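Local coordinates for phenol hydroxylase component phN (Pseudomonas stutzeri, PDB 3U52), which probably serves as the diiron-bearing subunit of a bacterial multicomponent phenol hydroxylase, activating dioxygen to hydroxylate phenol, at residues S177-D180 against D181-A185; N204-F207 against V208-S212; S212-Y216 against N217-A221; V255-V258 against Q259-D263; E296-Y299 against E300-G304. All blocks are in the same frame, centred on the assembly; numbering follows the deposited sequence.

In the fold
All five contacts are local, each formed within a helix or where one helix passes to the next. Interaction 3 begins on helix 187-216 where interaction 2 ends, at the shared Ser212, and runs on into helix 220-250, with about 11 Å between centres. Helix 187-216 carries the iron ligand Glu199, and helix 220-250 carries Glu233 and His236. Interaction 5 packs directly on interaction 2, with Asn204 CB 3.5 Å from Tyr298 CD2. Interactions 1 and 4 have centres about 17 Å apart and do not touch. Interactions 3 and 4, about 38 Å apart between centres, fall on opposite sides of the chain's centre. Xenon lies about 4 Å from the side chains of Met211 and Ile262.

Interaction 1 (S177-D180 against D181-A185); sequences SFFD and DARSA
Arg183 folds back over the preceding turn toward Phe179 and Asp180, and each part of its side chain meets something different. CB sits 3.6 Å from Phe179 O, the carbonyl that accepts the helical bond from Arg183 N (3.0 Å). CG packs against the phenyl ring, 3.8 Å from Phe179 CD2, and CD follows at 4.2 Å from the same carbon. The bend at chi3 (-72°) then carries the guanidinium on toward Asp180, its plane oblique to the ring at 39°. NE is buried without a polar partner. NH1 reaches toward Asp180, but its 4.0 Å to OD1 makes only a long salt bridge. NH2 instead bonds a polar side chain of another protein's chain, and Asp180 OD2 likewise bonds the backbone of that chain.

Next to Asp180, Asp181 turns its carboxylate to Arg268, Lys264, Lys446 and Tyr447, a charge cluster within the subunit. Ser184 N bonds Asp180 O at 2.9 Å near the end of the helix. The arrangement is an i to i+4 packing of the aliphatic part of an arginine on a phenyl ring, at the C-terminal end of helix 173-184, buried between helices 105-121, 187-216 and 254-283 and the partner protein.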
loop_
_atom_site.group_PDB
_atom_site.type_symbol
_atom_site.label_atom_id
_atom_site.label_comp_id
_atom_site.label_asym_id
_atom_site.label_seq_id
_atom_site.Cartn_x
_atom_site.Cartn_y
_atom_site.Cartn_z
ATOM N N SER A 177 -22.748 -14.128 24.341
ATOM C CA SER A 177 -23.193 -15.427 24.819
ATOM C C SER A 177 -23.123 -16.523 23.735
ATOM O O SER A 177 -22.922 -17.699 24.056
ATOM C CB SER A 177 -24.605 -15.352 25.448
ATOM O OG SER A 177 -25.581 -15.138 24.447
ATOM N N PHE A 178 -23.276 -16.157 22.457
ATOM C CA PHE A 178 -23.058 -17.112 21.325
ATOM C C PHE A 178 -21.657 -17.698 21.409
ATOM O O PHE A 178 -21.454 -18.936 21.380
ATOM C CB PHE A 178 -23.222 -16.388 19.943
ATOM C CG PHE A 178 -22.931 -17.273 18.765
ATOM C CD1 PHE A 178 -21.644 -17.392 18.272
ATOM C CD2 PHE A 178 -23.966 -17.958 18.119
ATOM C CE1 PHE A 178 -21.371 -18.244 17.172
ATOM C CE2 PHE A 178 -23.729 -18.801 16.985
ATOM C CZ PHE A 178 -22.448 -18.975 16.549
ATOM N N PHE A 179 -20.664 -16.811 21.517
ATOM C CA PHE A 179 -19.303 -17.319 21.579
ATOM C C PHE A 179 -18.881 -17.932 22.940
ATOM O O PHE A 179 -18.017 -18.808 22.960
ATOM C CB PHE A 179 -18.276 -16.237 21.121
ATOM C CG PHE A 179 -17.313 -16.771 20.100
ATOM C CD1 PHE A 179 -17.628 -16.756 18.766
ATOM C CD2 PHE A 179 -16.111 -17.342 20.506
ATOM C CE1 PHE A 179 -16.749 -17.319 17.791
ATOM C CE2 PHE A 179 -15.213 -17.884 19.571
ATOM C CZ PHE A 179 -15.533 -17.876 18.214
ATOM N N ASP A 180 -19.438 -17.439 24.053
ATOM C CA ASP A 180 -19.206 -18.053 25.391
ATOM C C ASP A 180 -19.738 -19.473 25.373
ATOM O O ASP A 180 -19.107 -20.336 25.897
ATOM C CB ASP A 180 -19.880 -17.271 26.504
ATOM C CG ASP A 180 -19.101 -16.038 26.926
ATOM O OD1 ASP A 180 -18.004 -15.752 26.340
ATOM O OD2 ASP A 180 -19.568 -15.323 27.875
ATOM N N ASP A 181 -20.891 -19.705 24.747
ATOM C CA ASP A 181 -21.499 -21.037 24.616
ATOM C C ASP A 181 -20.527 -21.963 23.899
ATOM O O ASP A 181 -20.186 -23.030 24.423
ATOM C CB ASP A 181 -22.859 -20.860 23.908
ATOM C CG ASP A 181 -23.736 -22.127 23.873
ATOM O OD1 ASP A 181 -23.240 -23.250 23.997
ATOM O OD2 ASP A 181 -24.957 -21.967 23.648
ATOM N N ALA A 182 -19.988 -21.525 22.739
ATOM C CA ALA A 182 -19.018 -22.348 21.990
ATOM C C ALA A 182 -17.721 -22.626 22.762
ATOM O O ALA A 182 -17.244 -23.749 22.760
ATOM C CB ALA A 182 -18.685 -21.687 20.598
ATOM N N ARG A 183 -17.155 -21.609 23.401
ATOM C CA ARG A 183 -15.879 -21.816 24.121
ATOM C C ARG A 183 -16.024 -22.586 25.478
ATOM O O ARG A 183 -15.073 -23.196 25.962
ATOM C CB ARG A 183 -15.223 -20.490 24.372
ATOM C CG ARG A 183 -14.698 -19.811 23.091
ATOM C CD ARG A 183 -13.593 -18.870 23.489
ATOM N NE ARG A 183 -14.123 -17.709 24.180
ATOM C CZ ARG A 183 -13.494 -17.013 25.128
ATOM N NH1 ARG A 183 -14.092 -15.949 25.664
ATOM N NH2 ARG A 183 -12.300 -17.385 25.576
ATOM N N SER A 184 -17.219 -22.580 26.062
ATOM C CA SER A 184 -17.440 -23.421 27.206
ATOM C C SER A 184 -17.722 -24.875 26.860
ATOM O O SER A 184 -17.646 -25.754 27.736
ATOM C CB SER A 184 -18.509 -22.821 28.073
ATOM O OG SER A 184 -19.737 -22.783 27.396
ATOM N N ALA A 185 -18.093 -25.125 25.600
ATOM C CA ALA A 185 -18.387 -26.447 25.081
ATOM C C ALA A 185 -17.034 -27.185 24.914
ATOM O O ALA A 185 -15.969 -26.556 24.997
ATOM C CB ALA A 185 -19.090 -26.327 23.737
#

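Interaction 2 (N204-F207 against V208-S212); sequences NLLF and VPFMS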
loop_
_atom_site.group_PDB
_atom_site.type_symbol
_atom_site.label_atom_id
_atom_site.label_comp_id
_atom_site.label_asym_id
_atom_site.label_seq_id
_atom_site.Cartn_x
_atom_site.Cartn_y
_atom_site.Cartn_z
ATOM N N ASN A 204 -20.956 -16.378 4.601
ATOM C CA ASN A 204 -21.334 -15.377 3.602
ATOM C C ASN A 204 -22.414 -14.399 4.065
ATOM O O ASN A 204 -22.486 -13.263 3.569
ATOM C CB ASN A 204 -21.784 -16.085 2.317
ATOM C CG ASN A 204 -20.595 -16.593 1.469
ATOM O OD1 ASN A 204 -19.535 -15.956 1.410
ATOM N ND2 ASN A 204 -20.781 -17.727 0.820
ATOM N N LEU A 205 -23.285 -14.851 4.960
ATOM C CA LEU A 205 -24.314 -13.959 5.524
ATOM C C LEU A 205 -23.767 -12.861 6.421
ATOM O O LEU A 205 -24.428 -11.836 6.618
ATOM C CB LEU A 205 -25.410 -14.749 6.242
ATOM C CG LEU A 205 -26.147 -15.662 5.261
ATOM C CD1 LEU A 205 -26.769 -16.906 5.876
ATOM C CD2 LEU A 205 -27.176 -14.847 4.548
ATOM N N LEU A 206 -22.583 -13.093 6.991
ATOM C CA LEU A 206 -21.892 -12.106 7.808
ATOM C C LEU A 206 -20.967 -11.266 6.924
ATOM O O LEU A 206 -21.060 -10.047 6.909
ATOM C CB LEU A 206 -21.088 -12.811 8.915
ATOM C CG LEU A 206 -20.766 -12.083 10.259
ATOM C CD1 LEU A 206 -20.906 -10.556 10.176
ATOM C CD2 LEU A 206 -21.598 -12.628 11.455
ATOM N N PHE A 207 -20.123 -11.937 6.151
ATOM C CA PHE A 207 -19.060 -11.319 5.356
ATOM C C PHE A 207 -19.560 -10.475 4.191
ATOM O O PHE A 207 -19.154 -9.318 4.043
ATOM C CB PHE A 207 -18.148 -12.434 4.804
ATOM C CG PHE A 207 -16.836 -11.950 4.211
ATOM C CD1 PHE A 207 -16.743 -11.619 2.857
ATOM C CD2 PHE A 207 -15.687 -11.874 5.008
ATOM C CE1 PHE A 207 -15.530 -11.172 2.321
ATOM C CE2 PHE A 207 -14.471 -11.430 4.485
ATOM C CZ PHE A 207 -14.387 -11.081 3.144
ATOM N N VAL A 208 -20.372 -11.071 3.319
ATOM C CA VAL A 208 -20.825 -10.359 2.115
ATOM C C VAL A 208 -21.562 -9.010 2.420
ATOM O O VAL A 208 -21.206 -7.972 1.851
ATOM C CB VAL A 208 -21.623 -11.264 1.145
ATOM C CG1 VAL A 208 -21.894 -10.519 -0.147
ATOM C CG2 VAL A 208 -20.837 -12.600 0.821
ATOM N N PRO A 209 -22.578 -9.012 3.308
ATOM C CA PRO A 209 -23.223 -7.722 3.632
ATOM C C PRO A 209 -22.295 -6.631 4.160
ATOM O O PRO A 209 -22.461 -5.471 3.774
ATOM C CB PRO A 209 -24.239 -8.097 4.724
ATOM C CG PRO A 209 -24.565 -9.545 4.436
ATOM C CD PRO A 209 -23.235 -10.129 4.024
ATOM N N PHE A 210 -21.354 -6.976 5.044
ATOM C CA PHE A 210 -20.480 -5.948 5.622
ATOM C C PHE A 210 -19.496 -5.430 4.586
ATOM O O PHE A 210 -19.329 -4.205 4.455
ATOM C CB PHE A 210 -19.740 -6.404 6.899
ATOM C CG PHE A 210 -20.530 -6.180 8.184
ATOM C CD1 PHE A 210 -20.661 -4.880 8.736
ATOM C CD2 PHE A 210 -21.170 -7.263 8.836
ATOM C CE1 PHE A 210 -21.410 -4.664 9.932
ATOM C CE2 PHE A 210 -21.914 -7.072 10.028
ATOM C CZ PHE A 210 -22.041 -5.741 10.592
ATOM N N MET A 211 -18.875 -6.355 3.847
ATOM C CA MET A 211 -17.811 -6.006 2.923
ATOM C C MET A 211 -18.357 -5.425 1.617
ATOM O O MET A 211 -17.808 -4.474 1.105
ATOM C CB MET A 211 -16.885 -7.209 2.707
ATOM C CG MET A 211 -16.381 -7.841 4.057
ATOM S SD MET A 211 -15.427 -6.681 5.078
ATOM C CE MET A 211 -15.609 -7.321 6.698
ATOM N N SER A 212 -19.461 -5.943 1.085
ATOM C CA SER A 212 -19.986 -5.300 -0.108
ATOM C C SER A 212 -20.751 -4.012 0.231
ATOM O O SER A 212 -20.727 -3.067 -0.562
ATOM C CB SER A 212 -20.728 -6.267 -1.031
ATOM O OG SER A 212 -22.002 -6.523 -0.515
#
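Met211 N bonds Phe207 O at 3.0 Å, nearly straight, and Val208 N bonds Asn204 O less squarely at 142°, whereas Pro209 has no N-H to continue the series and kinks the helix between them. The missing N-H leaves Leu205 O, four residues back, buried with no polar partner; Leu206 O, at the kink, also has none. Pro209 CG lies 3.2 Å from Leu205 O, and Phe210 CD2 brings the ring edge, in its plane, 3.4 Å from Leu206 O.

Among the side chains, Phe207 and Met211 cross at about a right angle. Met211 CG stands over the ring centre, 3.8 Å from the centroid and 8° off the normal, a clear CH-pi contact; the sulfur lies higher above the same face, SD being 5.0 Å from that centroid. The bend of Met211 at chi2 (-61°) keeps SD above the ring. Leu206 and Phe210 run alongside each other in the same direction, Leu206 CD1 touching Phe210 CD2 at 3.6 Å. Replacing Phe207 by an alanine would probably leave Met211 CG and SD without the ring face beneath them and the thioether less restrained on that side.

Met211 also meets Thr222 and Phe225 of helix 220-250, while Pro209 faces helix 254-283. The whole is a proline-kinked helix carrying a Met-aromatic contact one turn apart, beside the xenon pocket that includes Thr222.

Interaction 3 (S212-Y216 against N217-A221); sequences SGAAY and NGDMA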
loop_
_atom_site.group_PDB
_atom_site.type_symbol
_atom_site.label_atom_id
_atom_site.label_comp_id
_atom_site.label_asym_id
_atom_site.label_seq_id
_atom_site.Cartn_x
_atom_site.Cartn_y
_atom_site.Cartn_z
ATOM N N SER A 212 -19.461 -5.943 1.085
ATOM C CA SER A 212 -19.986 -5.300 -0.108
ATOM C C SER A 212 -20.751 -4.012 0.231
ATOM O O SER A 212 -20.727 -3.067 -0.562
ATOM C CB SER A 212 -20.728 -6.267 -1.031
ATOM O OG SER A 212 -22.002 -6.523 -0.515
ATOM N N GLY A 213 -21.327 -3.918 1.440
ATOM C CA GLY A 213 -21.860 -2.634 1.942
ATOM C C GLY A 213 -20.779 -1.555 1.947
ATOM O O GLY A 213 -21.028 -0.409 1.555
ATOM N N ALA A 214 -19.591 -1.908 2.411
ATOM C CA ALA A 214 -18.441 -1.014 2.351
ATOM C C ALA A 214 -18.160 -0.559 0.919
ATOM O O ALA A 214 -17.941 0.627 0.691
ATOM C CB ALA A 214 -17.197 -1.682 2.948
ATOM N N ALA A 215 -18.174 -1.502 -0.022
ATOM C CA ALA A 215 -17.867 -1.205 -1.427
ATOM C C ALA A 215 -18.923 -0.264 -1.994
ATOM O O ALA A 215 -18.560 0.629 -2.712
ATOM C CB ALA A 215 -17.780 -2.465 -2.269
ATOM N N TYR A 216 -20.202 -0.417 -1.631
ATOM C CA TYR A 216 -21.270 0.445 -2.197
ATOM C C TYR A 216 -21.407 1.795 -1.488
ATOM O O TYR A 216 -22.179 2.645 -1.934
ATOM C CB TYR A 216 -22.612 -0.260 -2.176
ATOM C CG TYR A 216 -22.825 -1.381 -3.189
ATOM C CD1 TYR A 216 -21.836 -2.312 -3.469
ATOM C CD2 TYR A 216 -24.070 -1.532 -3.808
ATOM C CE1 TYR A 216 -22.063 -3.347 -4.378
ATOM C CE2 TYR A 216 -24.303 -2.551 -4.721
ATOM C CZ TYR A 216 -23.307 -3.463 -4.986
ATOM O OH TYR A 216 -23.576 -4.466 -5.907
ATOM N N ASN A 217 -20.698 1.972 -0.374
ATOM C CA ASN A 217 -20.864 3.133 0.430
ATOM C C ASN A 217 -19.587 3.919 0.652
ATOM O O ASN A 217 -19.523 4.772 1.541
ATOM C CB ASN A 217 -21.584 2.785 1.746
ATOM C CG ASN A 217 -23.009 2.406 1.511
ATOM O OD1 ASN A 217 -23.889 3.271 1.497
ATOM N ND2 ASN A 217 -23.248 1.138 1.215
ATOM N N GLY A 218 -18.545 3.600 -0.110
ATOM C CA GLY A 218 -17.362 4.465 -0.174
ATOM C C GLY A 218 -16.348 4.279 0.928
ATOM O O GLY A 218 -15.461 5.161 1.170
ATOM N N ASP A 219 -16.431 3.128 1.594
ATOM C CA ASP A 219 -15.596 2.892 2.780
ATOM C C ASP A 219 -14.407 2.031 2.326
ATOM O O ASP A 219 -14.476 0.789 2.305
ATOM C CB ASP A 219 -16.434 2.219 3.876
ATOM C CG ASP A 219 -15.619 1.796 5.105
ATOM O OD1 ASP A 219 -14.451 2.214 5.272
ATOM O OD2 ASP A 219 -16.174 1.041 5.935
ATOM N N MET A 220 -13.338 2.713 1.920
ATOM C CA MET A 220 -12.175 2.052 1.362
ATOM C C MET A 220 -11.431 1.210 2.379
ATOM O O MET A 220 -10.923 0.136 2.031
ATOM C CB MET A 220 -11.224 3.069 0.770
ATOM C CG MET A 220 -9.972 2.443 0.166
ATOM S SD MET A 220 -8.820 3.722 -0.453
ATOM C CE MET A 220 -9.861 4.557 -1.648
ATOM N N ALA A 221 -11.375 1.662 3.621
ATOM C CA ALA A 221 -10.714 0.884 4.681
ATOM C C ALA A 221 -11.311 -0.495 4.896
ATOM O O ALA A 221 -10.597 -1.510 4.927
ATOM C CB ALA A 221 -10.697 1.665 6.000
#
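Ala214 O is gripped by two backbone donors on opposite faces of its plane, Asn217 N at 3.2 Å and Asp219 N at 3.1 Å. The first stands well above the carbonyl plane, while the second is tilted from it by only 24°. The bond from Asp219 N, five residues on, together with the positive phi of Gly218 (83°), marks a Schellman-like C-terminal end to helix 187-216. The match is incomplete, because the companion pair Ala215 O and Gly218 N is stretched to 3.9 Å.

Asn217 strengthens the helix end with its side chain. Its CG lies beside its own backbone N (chi1 -69°), which turns the amide back over the last turn: ND2 bonds Gly213 O at 2.7 Å, in the carbonyl plane on a lone pair, and the carbonyl oxygen lies close to the amide plane. The other end of that amide is also held, since OD1 accepts from Ser89 OG and Asn286 N, so its rotation is fixed from both sides.

Asp219 ends one motif and begins the next, as the N-cap of helix 220-250, its carboxylate capping a backbone N just beyond. OD1 bonds Tyr152 OH, and OD2 bonds Thr222 OG1 and Tyr93 OH. Nearer the backbone, Ala214 CB packs against the carbonyl oxygen Asp219 O at 3.7 Å and against the methylene Asp219 CB at 4.1 Å.

Interaction 4 (V255-V258 against Q259-D263); sequences VPIV and QRWID
Two torsions bring Ile257 and Trp261 together: Ile257 places CG2 opposite its own N (CG1 at chi1 -58°), and Trp261 sets its indole beside its backbone N (chi1 -66°), so the side chains run alongside, pointing the same way. This is an i to i+4 contact of helix 254-283, whose backbone bond from Trp261 N to Ile257 O measures 3.1 Å. The methyl lies over one face of the indole: Ile257 CG2 is 3.7 Å from the centroid of the six-membered ring of Trp261, 16° off the normal, and closest to CZ2 at 3.6 Å. That is a CH-pi contact, shifted somewhat toward the rim. The indole also packs on Phe188, Glu189 and Thr192 of helix 187-216, tying the two helices together. An alanine in place of Trp261 is likely to leave Ile257 CG2 without its aromatic floor and open a gap toward helix 187-216.

On the exposed side, Arg260 bends at chi3 and lays its guanidinium over the previous turn, with Pro256 O beyond one face, 3.8 Å from Arg260 NE. On the buried side, Val258 packs on Ile244, Ile247 and Leu248 of helix 220-250, and its CG1 meets Ile262 CD1 at 3.8 Å.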
loop_
_atom_site.group_PDB
_atom_site.type_symbol
_atom_site.label_atom_id
_atom_site.label_comp_id
_atom_site.label_asym_id
_atom_site.label_seq_id
_atom_site.Cartn_x
_atom_site.Cartn_y
_atom_site.Cartn_z
ATOM N N VAL A 255 -22.955 -39.647 14.460
ATOM C CA VAL A 255 -23.884 -38.985 13.529
ATOM C C VAL A 255 -24.998 -38.273 14.284
ATOM O O VAL A 255 -25.270 -37.088 13.986
ATOM C CB VAL A 255 -24.427 -39.954 12.375
ATOM C CG1 VAL A 255 -25.603 -39.317 11.629
ATOM C CG2 VAL A 255 -23.310 -40.307 11.412
ATOM N N PRO A 256 -25.668 -38.970 15.251
ATOM C CA PRO A 256 -26.725 -38.228 15.966
ATOM C C PRO A 256 -26.211 -37.075 16.855
ATOM O O PRO A 256 -26.926 -36.093 17.050
ATOM C CB PRO A 256 -27.393 -39.304 16.825
ATOM C CG PRO A 256 -26.317 -40.351 16.980
ATOM C CD PRO A 256 -25.617 -40.389 15.672
ATOM N N ILE A 257 -24.991 -37.190 17.382
ATOM C CA ILE A 257 -24.420 -36.097 18.186
ATOM C C ILE A 257 -24.215 -34.855 17.294
ATOM O O ILE A 257 -24.549 -33.736 17.691
ATOM C CB ILE A 257 -23.053 -36.508 18.812
ATOM C CG1 ILE A 257 -23.228 -37.781 19.692
ATOM C CG2 ILE A 257 -22.451 -35.293 19.582
ATOM C CD1 ILE A 257 -21.897 -38.377 20.188
ATOM N N VAL A 258 -23.632 -35.080 16.110
ATOM C CA VAL A 258 -23.384 -34.011 15.149
ATOM C C VAL A 258 -24.697 -33.437 14.696
ATOM O O VAL A 258 -24.805 -32.241 14.507
ATOM C CB VAL A 258 -22.566 -34.493 13.902
ATOM C CG1 VAL A 258 -22.540 -33.430 12.831
ATOM C CG2 VAL A 258 -21.123 -34.826 14.296
ATOM N N GLN A 259 -25.716 -34.279 14.523
ATOM C CA GLN A 259 -27.036 -33.759 14.110
ATOM C C GLN A 259 -27.595 -32.748 15.118
ATOM O O GLN A 259 -28.128 -31.673 14.744
ATOM C CB GLN A 259 -28.074 -34.903 13.902
ATOM C CG GLN A 259 -29.415 -34.313 13.398
ATOM C CD GLN A 259 -29.293 -33.807 11.974
ATOM O OE1 GLN A 259 -29.444 -32.603 11.680
ATOM N NE2 GLN A 259 -29.021 -34.706 11.085
ATOM N N ARG A 260 -27.511 -33.096 16.392
ATOM C CA ARG A 260 -27.963 -32.190 17.437
ATOM C C ARG A 260 -27.164 -30.878 17.441
ATOM O O ARG A 260 -27.743 -29.813 17.682
ATOM C CB ARG A 260 -27.838 -32.829 18.828
ATOM C CG ARG A 260 -28.940 -33.850 19.156
ATOM C CD ARG A 260 -28.663 -34.514 20.543
ATOM N NE ARG A 260 -28.814 -35.968 20.386
ATOM C CZ ARG A 260 -27.930 -36.891 20.737
ATOM N NH1 ARG A 260 -26.801 -36.575 21.361
ATOM N NH2 ARG A 260 -28.221 -38.155 20.490
ATOM N N TRP A 261 -25.843 -30.959 17.264
ATOM C CA TRP A 261 -25.027 -29.718 17.171
ATOM C C TRP A 261 -25.392 -28.882 15.968
ATOM O O TRP A 261 -25.380 -27.675 16.056
ATOM C CB TRP A 261 -23.514 -29.977 17.135
ATOM C CG TRP A 261 -22.991 -30.554 18.421
ATOM C CD1 TRP A 261 -23.528 -30.406 19.668
ATOM C CD2 TRP A 261 -21.796 -31.310 18.577
ATOM N NE1 TRP A 261 -22.753 -31.070 20.596
ATOM C CE2 TRP A 261 -21.678 -31.625 19.955
ATOM C CE3 TRP A 261 -20.806 -31.751 17.682
ATOM C CZ2 TRP A 261 -20.585 -32.361 20.480
ATOM C CZ3 TRP A 261 -19.730 -32.501 18.202
ATOM C CH2 TRP A 261 -19.649 -32.800 19.581
ATOM N N ILE A 262 -25.672 -29.518 14.832
ATOM C CA ILE A 262 -26.091 -28.766 13.635
ATOM C C ILE A 262 -27.427 -28.046 13.975
ATOM O O ILE A 262 -27.590 -26.865 13.707
ATOM C CB ILE A 262 -26.211 -29.697 12.410
ATOM C CG1 ILE A 262 -24.816 -30.095 11.856
ATOM C CG2 ILE A 262 -27.077 -29.106 11.321
ATOM C CD1 ILE A 262 -24.863 -31.182 10.774
ATOM N N ASP A 263 -28.381 -28.756 14.554
ATOM C CA ASP A 263 -29.661 -28.128 14.917
ATOM C C ASP A 263 -29.471 -26.948 15.885
ATOM O O ASP A 263 -30.056 -25.873 15.666
ATOM C CB ASP A 263 -30.569 -29.157 15.577
ATOM C CG ASP A 263 -31.079 -30.241 14.614
ATOM O OD1 ASP A 263 -31.547 -31.291 15.138
ATOM O OD2 ASP A 263 -31.028 -30.106 13.363
#

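Interaction 5 (E296-Y299 against E300-G304); sequences EVYY and EQNGG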
loop_
_atom_site.group_PDB
_atom_site.type_symbol
_atom_site.label_atom_id
_atom_site.label_comp_id
_atom_site.label_asym_id
_atom_site.label_seq_id
_atom_site.Cartn_x
_atom_site.Cartn_y
_atom_site.Cartn_z
ATOM N N GLU A 296 -31.876 -16.270 0.895
ATOM C CA GLU A 296 -32.276 -17.147 -0.175
ATOM C C GLU A 296 -31.094 -17.708 -0.989
ATOM O O GLU A 296 -31.061 -18.899 -1.347
ATOM C CB GLU A 296 -33.210 -16.349 -1.060
ATOM C CG GLU A 296 -34.056 -17.201 -1.962
ATOM C CD GLU A 296 -35.203 -16.397 -2.594
ATOM O OE1 GLU A 296 -35.461 -16.636 -3.799
ATOM O OE2 GLU A 296 -35.808 -15.522 -1.904
ATOM N N VAL A 297 -30.115 -16.868 -1.286
ATOM C CA VAL A 297 -28.959 -17.319 -2.039
ATOM C C VAL A 297 -27.970 -18.072 -1.166
ATOM O O VAL A 297 -27.551 -19.176 -1.494
ATOM C CB VAL A 297 -28.279 -16.108 -2.735
ATOM C CG1 VAL A 297 -26.955 -16.530 -3.447
ATOM C CG2 VAL A 297 -29.287 -15.485 -3.705
ATOM N N TYR A 298 -27.593 -17.488 -0.039
ATOM C CA TYR A 298 -26.500 -18.048 0.722
ATOM C C TYR A 298 -26.916 -19.214 1.591
ATOM O O TYR A 298 -26.128 -20.114 1.813
ATOM C CB TYR A 298 -25.761 -16.968 1.523
ATOM C CG TYR A 298 -25.144 -15.978 0.586
ATOM C CD1 TYR A 298 -25.609 -14.677 0.519
ATOM C CD2 TYR A 298 -24.118 -16.364 -0.276
ATOM C CE1 TYR A 298 -25.047 -13.772 -0.373
ATOM C CE2 TYR A 298 -23.557 -15.479 -1.169
ATOM C CZ TYR A 298 -24.022 -14.187 -1.218
ATOM O OH TYR A 298 -23.457 -13.291 -2.114
ATOM N N TYR A 299 -28.140 -19.209 2.089
ATOM C CA TYR A 299 -28.551 -20.335 2.877
ATOM C C TYR A 299 -29.463 -21.227 2.082
ATOM O O TYR A 299 -29.192 -22.425 1.987
ATOM C CB TYR A 299 -29.222 -19.960 4.232
ATOM C CG TYR A 299 -29.598 -21.234 4.961
ATOM C CD1 TYR A 299 -30.906 -21.743 4.904
ATOM C CD2 TYR A 299 -28.612 -21.992 5.623
ATOM C CE1 TYR A 299 -31.227 -22.962 5.489
ATOM C CE2 TYR A 299 -28.930 -23.202 6.204
ATOM C CZ TYR A 299 -30.218 -23.689 6.126
ATOM O OH TYR A 299 -30.501 -24.893 6.776
ATOM N N GLU A 300 -30.562 -20.721 1.540
ATOM C CA GLU A 300 -31.522 -21.675 0.942
ATOM C C GLU A 300 -30.904 -22.444 -0.265
ATOM O O GLU A 300 -31.017 -23.663 -0.349
ATOM C CB GLU A 300 -32.848 -21.006 0.577
ATOM C CG GLU A 300 -33.659 -20.622 1.814
ATOM C CD GLU A 300 -34.973 -19.948 1.476
ATOM O OE1 GLU A 300 -35.306 -18.927 2.112
ATOM O OE2 GLU A 300 -35.658 -20.432 0.560
ATOM N N GLN A 301 -30.199 -21.742 -1.148
ATOM C CA GLN A 301 -29.598 -22.388 -2.318
ATOM C C GLN A 301 -28.312 -23.100 -1.981
ATOM O O GLN A 301 -28.217 -24.332 -2.124
ATOM C CB GLN A 301 -29.422 -21.367 -3.450
ATOM C CG GLN A 301 -30.800 -20.938 -4.016
ATOM C CD GLN A 301 -30.764 -19.837 -5.079
ATOM O OE1 GLN A 301 -29.690 -19.342 -5.506
ATOM N NE2 GLN A 301 -31.960 -19.438 -5.516
ATOM N N ASN A 302 -27.302 -22.366 -1.519
ATOM C CA ASN A 302 -25.987 -22.984 -1.262
ATOM C C ASN A 302 -26.024 -24.037 -0.138
ATOM O O ASN A 302 -25.493 -25.137 -0.277
ATOM C CB ASN A 302 -24.931 -21.908 -0.970
ATOM C CG ASN A 302 -24.661 -20.980 -2.157
ATOM O OD1 ASN A 302 -25.162 -21.180 -3.264
ATOM N ND2 ASN A 302 -23.872 -19.947 -1.920
ATOM N N GLY A 303 -26.684 -23.697 0.963
ATOM C CA GLY A 303 -26.864 -24.565 2.141
ATOM C C GLY A 303 -27.696 -25.786 1.774
ATOM O O GLY A 303 -27.406 -26.884 2.233
ATOM N N GLY A 304 -28.730 -25.619 0.944
ATOM C CA GLY A 304 -29.522 -26.771 0.486
ATOM C C GLY A 304 -28.685 -27.820 -0.227
ATOM O O GLY A 304 -28.880 -29.019 -0.034
HETATM O O HOH W 1 -23.070 -19.503 0.871
#
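A pi-type turn in helix 291-310 defines the contact between Glu296-Tyr299 and the residues after it: Gln301 N bonds Glu296 O at 3.0 Å and Asn302 N bonds Val297 O at 3.2 Å, both spanning five residues instead of four. The second bond is the straighter, 165° against 141°. Past it the pattern reverts unevenly, for Tyr299 O receives two weak bonds, from Gly303 N at 3.0 Å and from Gly304 N at 3.4 Å. Gly303 suits this tight place, since a beta carbon there would come within 2.5 Å of Tyr299 O, a clash.

Tyr298 O takes a bond from a water instead (3.3 Å), which also accepts from Asn302 ND2 (2.9 Å). Tyr298 and Asn302 lie alongside, pointing the same way, with ring and amide planes 78° apart and CD2 of the tyrosine 3.9 Å from Asn302 ND2. Val297 CG1 covers a face of the Tyr298 ring, above its centre. On another side, Glu300 leads its extended chain to Lys328, and its CB touches Glu296 O.

Around the helix, Tyr298 packs on helix 187-216, while Tyr299 stacks on Trp295, meets Phe266 of helix 254-283 and bonds Gln321 of helix 321-327 through OH, so the two tyrosines join this turn to those three helices, while Gln301 and Asn302 lie on the exposed side.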